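Local coordinates for protein transcriptional anti-antiactivator ExsC (Pseudomonas aeruginosa, PDB 3KXY) that binds and inhibits the antiactivator ExsD, thereby allowing ExsA-dependent transcription of type III secretion genes, at residues N8-E13 / L106-F111. The protein carries 2 engineered substitutions. Residues are numbered along the deposited sequence; the frame is centred on the assembly and turned at random.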
loop_
_atom_site.group_PDB
_atom_site.type_symbol
_atom_site.label_atom_id
_atom_site.label_comp_id
_atom_site.label_asym_id
_atom_site.label_seq_id
_atom_site.Cartn_x
_atom_site.Cartn_y
_atom_site.Cartn_z
ATOM N N ASN J 8 7.646 6.018 20.201
ATOM C CA ASN J 8 7.420 5.476 21.535
ATOM C C ASN J 8 6.723 6.490 22.430
ATOM O O ASN J 8 5.968 6.126 23.330
ATOM C CB ASN J 8 8.741 5.035 22.170
ATOM C CG ASN J 8 9.244 3.718 21.616
ATOM O OD1 ASN J 8 8.461 2.881 21.165
ATOM N ND2 ASN J 8 10.557 3.522 21.655
ATOM N N ARG J 9 6.987 7.767 22.176
ATOM C CA ARG J 9 6.359 8.854 22.919
ATOM C C ARG J 9 4.883 8.943 22.560
ATOM O O ARG J 9 4.039 9.222 23.409
ATOM C CB ARG J 9 7.058 10.179 22.603
ATOM C CG ARG J 9 6.600 11.355 23.449
ATOM C CD ARG J 9 6.743 11.050 24.931
ATOM N NE ARG J 9 6.760 12.261 25.747
ATOM C CZ ARG J 9 5.688 12.997 26.015
ATOM N NH1 ARG J 9 4.506 12.655 25.521
ATOM N NH2 ARG J 9 5.798 14.080 26.772
ATOM N N LEU J 10 4.583 8.699 21.289
ATOM C CA LEU J 10 3.215 8.749 20.796
ATOM C C LEU J 10 2.415 7.549 21.294
ATOM O O LEU J 10 1.235 7.673 21.624
ATOM C CB LEU J 10 3.207 8.804 19.264
ATOM C CG LEU J 10 1.861 8.949 18.549
ATOM C CD1 LEU J 10 2.061 9.548 17.166
ATOM C CD2 LEU J 10 1.136 7.616 18.457
ATOM N N LEU J 11 3.061 6.389 21.348
ATOM C CA LEU J 11 2.401 5.171 21.801
ATOM C C LEU J 11 2.171 5.178 23.311
ATOM O O LEU J 11 1.251 4.534 23.810
ATOM C CB LEU J 11 3.205 3.938 21.384
ATOM C CG LEU J 11 3.271 3.676 19.877
ATOM C CD1 LEU J 11 4.266 2.571 19.558
ATOM C CD2 LEU J 11 1.891 3.337 19.329
ATOM N N ALA J 12 3.013 5.911 24.034
ATOM C CA ALA J 12 2.854 6.043 25.477
ATOM C C ALA J 12 1.642 6.913 25.795
ATOM O O ALA J 12 0.868 6.607 26.704
ATOM C CB ALA J 12 4.109 6.631 26.102
ATOM N N GLU J 13 1.488 7.998 25.041
ATOM C CA GLU J 13 0.353 8.895 25.214
ATOM C C GLU J 13 -0.940 8.212 24.781
ATOM O O GLU J 13 -1.981 8.373 25.419
ATOM C CB GLU J 13 0.561 10.187 24.424
ATOM C CG GLU J 13 -0.552 11.206 24.604
ATOM C CD GLU J 13 -0.288 12.494 23.856
ATOM O OE1 GLU J 13 0.751 12.579 23.168
ATOM O OE2 GLU J 13 -1.119 13.423 23.953
ATOM N N LEU J 106 2.876 12.036 11.069
ATOM C CA LEU J 106 2.669 11.157 12.215
ATOM C C LEU J 106 2.426 11.936 13.504
ATOM O O LEU J 106 3.365 12.392 14.157
ATOM C CB LEU J 106 3.858 10.210 12.394
ATOM C CG LEU J 106 3.780 9.270 13.598
ATOM C CD1 LEU J 106 2.530 8.410 13.521
ATOM C CD2 LEU J 106 5.025 8.403 13.692
ATOM N N THR J 107 1.157 12.086 13.863
ATOM C CA THR J 107 0.785 12.711 15.122
ATOM C C THR J 107 -0.159 11.779 15.868
ATOM O O THR J 107 -0.590 10.763 15.323
ATOM C CB THR J 107 0.090 14.068 14.902
ATOM O OG1 THR J 107 -1.149 13.872 14.209
ATOM C CG2 THR J 107 0.978 14.998 14.090
ATOM N N LEU J 108 -0.472 12.115 17.115
ATOM C CA LEU J 108 -1.412 11.315 17.888
ATOM C C LEU J 108 -2.777 11.299 17.210
ATOM O O LEU J 108 -3.359 10.237 16.991
ATOM C CB LEU J 108 -1.540 11.851 19.315
ATOM C CG LEU J 108 -2.586 11.166 20.196
ATOM C CD1 LEU J 108 -2.317 9.670 20.301
ATOM C CD2 LEU J 108 -2.622 11.804 21.573
ATOM N N GLU J 109 -3.275 12.486 16.876
ATOM C CA GLU J 109 -4.580 12.626 16.237
ATOM C C GLU J 109 -4.670 11.805 14.956
ATOM O O GLU J 109 -5.670 11.131 14.707
ATOM C CB GLU J 109 -4.865 14.098 15.933
ATOM C CG GLU J 109 -6.161 14.342 15.181
ATOM C CD GLU J 109 -6.400 15.812 14.904
ATOM O OE1 GLU J 109 -5.590 16.642 15.367
ATOM O OE2 GLU J 109 -7.397 16.137 14.226
ATOM N N CYS J 110 -3.617 11.867 14.150
ATOM C CA CYS J 110 -3.577 11.152 12.881
ATOM C C CYS J 110 -3.478 9.642 13.092
ATOM O O CYS J 110 -4.081 8.863 12.353
ATOM C CB CYS J 110 -2.406 11.652 12.032
ATOM S SG CYS J 110 -2.289 10.894 10.400
ATOM N N PHE J 111 -2.719 9.236 14.106
ATOM C CA PHE J 111 -2.542 7.822 14.420
ATOM C C PHE J 111 -3.850 7.168 14.848
ATOM O O PHE J 111 -4.190 6.076 14.389
ATOM C CB PHE J 111 -1.488 7.637 15.513
ATOM C CG PHE J 111 -1.397 6.229 16.035
ATOM C CD1 PHE J 111 -0.704 5.260 15.332
ATOM C CD2 PHE J 111 -2.004 5.877 17.229
ATOM C CE1 PHE J 111 -0.619 3.966 15.808
ATOM C CE2 PHE J 111 -1.922 4.584 17.712
ATOM C CZ PHE J 111 -1.230 3.628 17.000
#
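In this fold of the CesT family of type III secretion chaperones, helix 3-18 packs against the first turn of the C-terminal helix 108-128, with Leu10 set into the junction between that turn and the loop entering it. The backbones come nearest at Leu10 and Leu108, whose CA atoms lie 6.0 Å apart. Chi1 of -176° carries the Leu10 branch point towards segment 106-111, and from there the two methyls diverge. CD1 of Leu10 meets the loop, 3.8 Å from CD1 of Leu106, and also rests against the carbonyl of Thr107. CD2 of Leu10 lies over one face of the Phe111 ring, 4.1 Å from the ring centroid and 28° off the normal, the geometry of a CH-pi contact. The same CD2 of Leu10 is 4.4 Å from CD1 of Leu108. A second leucine reaches the ring: CD2 of Leu11 comes within 3.9 Å of CZ of Phe111, the two side chains crossing at about a right angle. Phe14, one turn after Leu10 on helix 3-18, adds an edge-to-face ring contact to Phe111. Beyond Leu10, the extended chain of Glu13 brings its carboxylate against CD2 of Leu108, a contact with a methyl that offers no polar partner; Leu108 also touches Phe14 and Arg17. The turn that receives Leu10 is itself N-capped: OG1 of Thr107 accepts from N of Cys110 at 3.2 Å, with an N-H...O angle of 158°, while the CB of Thr107 points away from segment 8-13. Since no hydrogen bond joins the two segments, their direct association rests mainly on apolar contacts among Leu10, Leu11, Leu106, Leu108 and Phe111, whereas the polar capping bond closes the N-terminal end of helix 108-128, on the backbone turn against which Leu10 packs.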